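Local atomic coordinates of beta-agarase (Persicobacter, PDB entry 6AII), a protein that probably hydrolyses the beta-1,4 linkages of agarose as a glycoside hydrolase family 16 beta-agarase, yielding neoagarobiose. Residues L155-R160 / Y305-D310; N207-T210 / G214-S217. All blocks are in the same frame, centred on the assembly; numbering follows the deposited sequence.

Contact 1: residues L155-R160 / Y305-D310; sequences LGDPGR and YGRPED
The guanidinium of Arg307 takes a carboxylate at each of two edges: Asp157 of the 155-160 loop lies at the edge bearing NE and NH2, while Asp310, from its own segment, meets NH1. Towards Asp157 the approach is side-on but converges on one oxygen. Arg307 NE, 2.8 Å from Asp157 OD1, meets the syn lone pair of that oxygen; Arg307 NH2, 2.9 Å from the same Asp157 OD1, comes from above the carboxylate plane. The two flat groups are turned 54° against each other, so the pair is not the coplanar two-oxygen kind, and both N-H bonds are bent. Straighter is the bond of Arg307 NH1 to Asp310 OD2, at 2.8 Å, which lies in the guanidinium plane. A bend at chi3 (-75°) in the arginine chain turns the planar group towards both acids. One water accepts from Gly156 N and, weakly, from Arg307 NH2. The backbone amide of Asp157 is held by Glu303 of helix 301-306, and Asp128 O takes a further bond from Arg307 NH1. A methionine in place of Arg307 would probably leave both carboxylates without their shared cation and remove one tie between the loop and the 305-310 segment. With one positive charge between two acids 6.8 Å apart (Asp157 OD1 to Asp310 OD2), the network is likely to offset their mutual repulsion at this surface junction.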
ATOM      1  N   LEU A 155       9.945  10.891 -10.579  1.00 21.39           N
ATOM      2  CA  LEU A 155       9.912  11.156 -12.007  1.00 22.37           C
ATOM      3  C   LEU A 155      11.140  10.604 -12.741  1.00 23.63           C
ATOM      4  O   LEU A 155      11.129  10.620 -13.961  1.00 25.38           O
ATOM      5  CB  LEU A 155       9.832  12.678 -12.201  1.00 21.98           C
ATOM      6  CG  LEU A 155       8.605  13.347 -11.623  1.00 27.72           C
ATOM      7  CD1 LEU A 155       8.687  14.855 -11.880  1.00 34.43           C
ATOM      8  CD2 LEU A 155       7.328  12.798 -12.225  1.00 31.19           C
ATOM      9  N   GLY A 156      12.174  10.211 -12.033  1.00 20.90           N
ATOM     10  CA  GLY A 156      13.385   9.689 -12.567  1.00 23.85           C
ATOM     11  C   GLY A 156      14.345  10.803 -12.970  1.00 24.65           C
ATOM     12  O   GLY A 156      14.098  12.002 -12.752  1.00 27.39           O
ATOM     13  N   ASP A 157      15.454  10.372 -13.514  1.00 25.40           N
ATOM     14  CA  ASP A 157      16.474  11.291 -14.067  1.00 28.38           C
ATOM     15  C   ASP A 157      15.980  11.785 -15.428  1.00 28.40           C
ATOM     16  O   ASP A 157      15.078  11.234 -16.049  1.00 28.08           O
ATOM     17  CB  ASP A 157      17.822  10.571 -14.231  1.00 29.03           C
ATOM     18  CG  ASP A 157      18.599  10.323 -12.940  1.00 31.51           C
ATOM     19  OD1 ASP A 157      18.160  10.794 -11.833  1.00 31.20           O
ATOM     20  OD2 ASP A 157      19.648   9.621 -13.025  1.00 32.48           O
ATOM     21  N   PRO A 158      16.613  12.903 -15.894  1.00 30.37           N
ATOM     22  CA  PRO A 158      16.233  13.449 -17.190  1.00 32.44           C
ATOM     23  C   PRO A 158      16.426  12.398 -18.280  1.00 31.02           C
ATOM     24  O   PRO A 158      17.222  11.480 -18.132  1.00 35.17           O
ATOM     25  CB  PRO A 158      17.212  14.628 -17.376  1.00 35.41           C
ATOM     26  CG  PRO A 158      17.516  15.090 -15.980  1.00 34.81           C
ATOM     27  CD  PRO A 158      17.466  13.821 -15.128  1.00 34.14           C
ATOM     28  N   GLY A 159      15.671  12.548 -19.354  1.00 34.67           N
ATOM     29  CA  GLY A 159      15.889  11.731 -20.547  1.00 34.96           C
ATOM     30  C   GLY A 159      14.754  10.776 -20.834  1.00 39.71           C
ATOM     31  O   GLY A 159      14.791  10.087 -21.850  1.00 34.83           O
ATOM     32  N   ARG A 160      13.733  10.708 -19.950  1.00 32.31           N
ATOM     33  CA  ARG A 160      12.652   9.804 -20.222  1.00 26.16           C
ATOM     34  C   ARG A 160      11.692  10.425 -21.216  1.00 27.63           C
ATOM     35  O   ARG A 160      11.305  11.594 -21.050  1.00 29.17           O
ATOM     36  CB  ARG A 160      11.917   9.471 -18.913  1.00 25.17           C
ATOM     37  CG  ARG A 160      12.722   8.572 -17.991  1.00 24.58           C
ATOM     38  CD  ARG A 160      12.076   8.431 -16.580  1.00 20.33           C
ATOM     39  NE  ARG A 160      12.739   7.354 -15.832  1.00 20.45           N
ATOM     40  CZ  ARG A 160      12.522   6.059 -16.013  1.00 18.15           C
ATOM     41  NH1 ARG A 160      11.506   5.656 -16.777  1.00 20.06           N
ATOM     42  NH2 ARG A 160      13.291   5.184 -15.386  1.00 20.79           N
ATOM     43  N   TYR A 305      22.007   3.285  -9.728  1.00 23.39           N
ATOM     44  CA  TYR A 305      23.390   3.380  -9.239  1.00 22.59           C
ATOM     45  C   TYR A 305      23.782   4.830  -8.926  1.00 26.50           C
ATOM     46  O   TYR A 305      24.602   5.006  -8.064  1.00 26.72           O
ATOM     47  CB  TYR A 305      24.349   2.823 -10.300  1.00 23.78           C
ATOM     48  CG  TYR A 305      24.137   1.370 -10.626  1.00 22.45           C
ATOM     49  CD1 TYR A 305      23.904   0.427  -9.646  1.00 25.86           C
ATOM     50  CD2 TYR A 305      24.123   0.945 -11.946  1.00 26.08           C
ATOM     51  CE1 TYR A 305      23.693  -0.907  -9.955  1.00 26.05           C
ATOM     52  CE2 TYR A 305      23.901  -0.384 -12.280  1.00 25.79           C
ATOM     53  CZ  TYR A 305      23.732  -1.319 -11.275  1.00 25.37           C
ATOM     54  OH  TYR A 305      23.531  -2.641 -11.585  1.00 26.36           O
ATOM     55  N   GLY A 306      23.181   5.813  -9.527  1.00 24.71           N
ATOM     56  CA  GLY A 306      23.549   7.171  -9.265  1.00 26.22           C
ATOM     57  C   GLY A 306      22.941   7.715  -8.001  1.00 26.58           C
ATOM     58  O   GLY A 306      23.536   8.583  -7.309  1.00 26.30           O
ATOM     59  N   ARG A 307      21.714   7.271  -7.684  1.00 22.22           N
ATOM     60  CA  ARG A 307      21.034   7.730  -6.474  1.00 23.60           C
ATOM     61  C   ARG A 307      20.456   6.543  -5.697  1.00 24.25           C
ATOM     62  O   ARG A 307      19.235   6.417  -5.505  1.00 22.22           O
ATOM     63  CB  ARG A 307      19.879   8.644  -6.883  1.00 24.34           C
ATOM     64  CG  ARG A 307      20.323   9.837  -7.715  1.00 27.13           C
ATOM     65  CD  ARG A 307      19.235  10.820  -8.040  1.00 27.71           C
ATOM     66  NE  ARG A 307      18.326  10.342  -9.084  1.00 27.44           N
ATOM     67  CZ  ARG A 307      17.076   9.882  -8.899  1.00 30.99           C
ATOM     68  NH1 ARG A 307      16.543   9.809  -7.679  1.00 24.67           N
ATOM     69  NH2 ARG A 307      16.397   9.449  -9.965  1.00 30.38           N
ATOM     70  N   PRO A 308      21.319   5.723  -5.132  1.00 22.91           N
ATOM     71  CA  PRO A 308      20.905   4.535  -4.383  1.00 21.63           C
ATOM     72  C   PRO A 308      19.987   4.847  -3.194  1.00 23.51           C
ATOM     73  O   PRO A 308      19.047   4.114  -2.928  1.00 22.09           O
ATOM     74  CB  PRO A 308      22.213   3.855  -3.937  1.00 25.58           C
ATOM     75  CG  PRO A 308      23.279   4.925  -4.095  1.00 29.26           C
ATOM     76  CD  PRO A 308      22.800   5.833  -5.188  1.00 26.39           C
ATOM     77  N   GLU A 309      20.254   5.945  -2.511  1.00 23.68           N
ATOM     78  CA  GLU A 309      19.466   6.248  -1.332  1.00 25.52           C
ATOM     79  C   GLU A 309      18.039   6.658  -1.710  1.00 23.57           C
ATOM     80  O   GLU A 309      17.122   6.434  -0.942  1.00 24.22           O
ATOM     81  CB  GLU A 309      20.192   7.319  -0.506  1.00 32.67           C
ATOM     82  CG  GLU A 309      19.648   7.513   0.888  1.00 41.38           C
ATOM     83  CD  GLU A 309      19.872   6.370   1.872  1.00 44.12           C
ATOM     84  OE1 GLU A 309      20.866   5.576   1.749  1.00 44.74           O
ATOM     85  OE2 GLU A 309      18.995   6.249   2.717  1.00 43.47           O
ATOM     86  N   ASP A 310      17.843   7.168  -2.909  1.00 20.63           N
ATOM     87  CA  ASP A 310      16.510   7.435  -3.407  1.00 21.45           C
ATOM     88  C   ASP A 310      15.741   6.160  -3.805  1.00 20.68           C
ATOM     89  O   ASP A 310      14.503   6.287  -3.969  1.00 20.29           O
ATOM     90  CB  ASP A 310      16.566   8.391  -4.588  1.00 21.80           C
ATOM     91  CG  ASP A 310      16.849   9.853  -4.223  1.00 26.28           C
ATOM     92  OD1 ASP A 310      16.586  10.243  -3.069  1.00 22.96           O
ATOM     93  OD2 ASP A 310      17.341  10.584  -5.095  1.00 25.13           O
TER
HETATM   94  O   HOH W   1      13.436  10.281  -9.416  1.00 25.44           O

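Contact 2: residues N207-T210 / G214-S217; sequences NGRT and GEYS
Between Arg209 and Glu215 the backbone follows no regular helix or strand, and the chain turns back within a few residues, so that both side chains set out from their CA atoms towards the opposite segment. Arg209 reaches across with an extended chain: CG stands anti to the backbone N (chi1 180°), and the following torsions carry the guanidinium straight out to the other limb. Its NH2 does the touching. Glu215 OE2 lies 3.6 Å from Arg209 NH2, a long salt bridge: the oxygen stands far off the plane of the guanidinium, where neither hydrogen of NH2 is directed, and only the charges attract. The carboxylate and guanidinium planes are 39° apart.

The segments belong to the loop that joins strand 203-204 of one sheet to strand 217-225 of the other, in the beta-sandwich (jelly-roll) fold of family 16. Ser217 opens the latter strand, and its backbone pairs with Val124 of strand 118-125.

Direct hydrogen bonding is replaced here by water. One water accepts from Arg209 NH2 at 3.1 Å and also from Gly214 N. A second, 2.8 Å from Arg209 NH2, donates to Tyr216 O and is 2.7 Å from Ser217 OG. A third accepts from Arg209 NH1 and donates to Glu215 OE1 at 2.9 Å, giving the acid a solvent-mediated tie to the same arginine. Within the loop, Arg209 NE is bonded to Asp211 O, and its guanidinium makes a cation-pi contact with Trp212, both in the turn between the segments. Ser217 is buried and also touches Trp212.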
ATOM      1  N   ASN A 207      -4.109  18.918  -7.598  1.00 17.55           N
ATOM      2  CA  ASN A 207      -3.582  19.870  -8.533  1.00 19.47           C
ATOM      3  C   ASN A 207      -2.335  20.555  -7.967  1.00 18.58           C
ATOM      4  O   ASN A 207      -2.395  21.053  -6.805  1.00 19.89           O
ATOM      5  CB  ASN A 207      -4.640  20.948  -8.843  1.00 21.52           C
ATOM      6  CG  ASN A 207      -4.173  22.053  -9.783  1.00 28.76           C
ATOM      7  OD1 ASN A 207      -3.346  22.956  -9.462  1.00 29.35           O
ATOM      8  ND2 ASN A 207      -4.639  21.931 -11.005  1.00 26.23           N
ATOM      9  N   GLY A 208      -1.230  20.534  -8.721  1.00 17.84           N
ATOM     10  CA  GLY A 208       0.010  21.150  -8.357  1.00 20.12           C
ATOM     11  C   GLY A 208       1.050  20.211  -7.803  1.00 20.33           C
ATOM     12  O   GLY A 208       2.238  20.549  -7.788  1.00 20.57           O
ATOM     13  N   ARG A 209       0.597  19.081  -7.216  1.00 17.24           N
ATOM     14  CA  ARG A 209       1.575  18.172  -6.567  1.00 17.94           C
ATOM     15  C   ARG A 209       2.015  17.115  -7.586  1.00 19.46           C
ATOM     16  O   ARG A 209       1.203  16.334  -8.070  1.00 20.34           O
ATOM     17  CB  ARG A 209       0.961  17.524  -5.330  1.00 18.26           C
ATOM     18  CG  ARG A 209       1.940  16.575  -4.650  1.00 19.07           C
ATOM     19  CD  ARG A 209       1.633  16.278  -3.168  1.00 19.96           C
ATOM     20  NE  ARG A 209       2.756  15.588  -2.522  1.00 18.74           N
ATOM     21  CZ  ARG A 209       2.884  15.495  -1.210  1.00 20.88           C
ATOM     22  NH1 ARG A 209       1.968  16.056  -0.430  1.00 18.99           N
ATOM     23  NH2 ARG A 209       3.972  14.912  -0.697  1.00 19.66           N
ATOM     24  N   THR A 210       3.296  17.137  -7.902  1.00 18.65           N
ATOM     25  CA  THR A 210       3.802  16.265  -8.950  1.00 18.64           C
ATOM     26  C   THR A 210       4.106  14.828  -8.468  1.00 19.09           C
ATOM     27  O   THR A 210       4.116  13.888  -9.282  1.00 18.52           O
ATOM     28  CB  THR A 210       5.067  16.832  -9.590  1.00 24.74           C
ATOM     29  OG1 THR A 210       6.059  16.982  -8.593  1.00 24.42           O
ATOM     30  CG2 THR A 210       4.822  18.162 -10.266  1.00 28.78           C
ATOM     31  N   GLY A 214       9.154  13.353  -1.952  1.00 20.14           N
ATOM     32  CA  GLY A 214      10.215  14.217  -1.377  1.00 22.26           C
ATOM     33  C   GLY A 214      10.165  14.430   0.122  1.00 20.19           C
ATOM     34  O   GLY A 214      10.941  15.236   0.638  1.00 21.44           O
ATOM     35  N   GLU A 215       9.219  13.795   0.808  1.00 18.11           N
ATOM     36  CA  GLU A 215       8.972  14.014   2.216  1.00 18.69           C
ATOM     37  C   GLU A 215       8.197  12.815   2.739  1.00 18.05           C
ATOM     38  O   GLU A 215       7.668  12.023   1.925  1.00 18.93           O
ATOM     39  CB  GLU A 215       8.148  15.270   2.412  1.00 18.70           C
ATOM     40  CG  GLU A 215       6.785  15.243   1.782  1.00 21.75           C
ATOM     41  CD  GLU A 215       6.052  16.571   1.965  1.00 26.74           C
ATOM     42  OE1 GLU A 215       5.512  16.783   3.044  1.00 28.75           O
ATOM     43  OE2 GLU A 215       6.027  17.351   1.017  1.00 23.83           O
ATOM     44  N   TYR A 216       8.019  12.712   4.050  1.00 16.97           N
ATOM     45  CA  TYR A 216       7.151  11.678   4.586  1.00 16.23           C
ATOM     46  C   TYR A 216       5.681  12.027   4.367  1.00 19.22           C
ATOM     47  O   TYR A 216       5.295  13.213   4.404  1.00 21.25           O
ATOM     48  CB  TYR A 216       7.413  11.480   6.086  1.00 18.74           C
ATOM     49  CG  TYR A 216       8.673  10.682   6.337  1.00 20.08           C
ATOM     50  CD1 TYR A 216       9.915  11.268   6.442  1.00 26.99           C
ATOM     51  CD2 TYR A 216       8.633   9.302   6.413  1.00 20.47           C
ATOM     52  CE1 TYR A 216      11.061  10.506   6.676  1.00 29.91           C
ATOM     53  CE2 TYR A 216       9.776   8.528   6.606  1.00 23.67           C
ATOM     54  CZ  TYR A 216      11.002   9.128   6.728  1.00 30.18           C
ATOM     55  OH  TYR A 216      12.103   8.305   6.909  1.00 34.68           O
ATOM     56  N   SER A 217       4.880  11.012   4.106  1.00 18.20           N
ATOM     57  CA  SER A 217       3.436  11.078   4.019  1.00 17.29           C
ATOM     58  C   SER A 217       2.863  10.118   5.059  1.00 19.26           C
ATOM     59  O   SER A 217       3.422   9.031   5.248  1.00 19.05           O
ATOM     60  CB  SER A 217       2.973  10.649   2.648  1.00 22.64           C
ATOM     61  OG  SER A 217       3.587  11.404   1.642  1.00 23.31           O
TER
HETATM   62  O   HOH W   2       6.561  14.853  -2.335  1.00 18.98           O
HETATM   63  O   HOH W   3       3.420  14.128   1.980  1.00 21.71           O
HETATM   64  O   HOH W   4       2.791  17.476   2.428  1.00 39.73           O

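In sequence both segments of contact 2 fall between the two segments of contact 1: the 155-160 loop comes first, then 207-210 and 214-217, and last 305-310. Their centres lie about 17 Å apart and their nearest atoms about 4 Å, without touching. Contact 1 fastens a loop within the mixed sheet, between strands 144-151 and 173-181, to segment 305-310, where the chain crosses from strand 280-287 of that sheet to strand 312-325 of the antiparallel one. Contact 2 lies in another crossing, from strand 203-204 to strand 217-225. Contact 1 bridges about 145 residues with a salt-bridge network, contact 2 a few residues with one long salt bridge and waters.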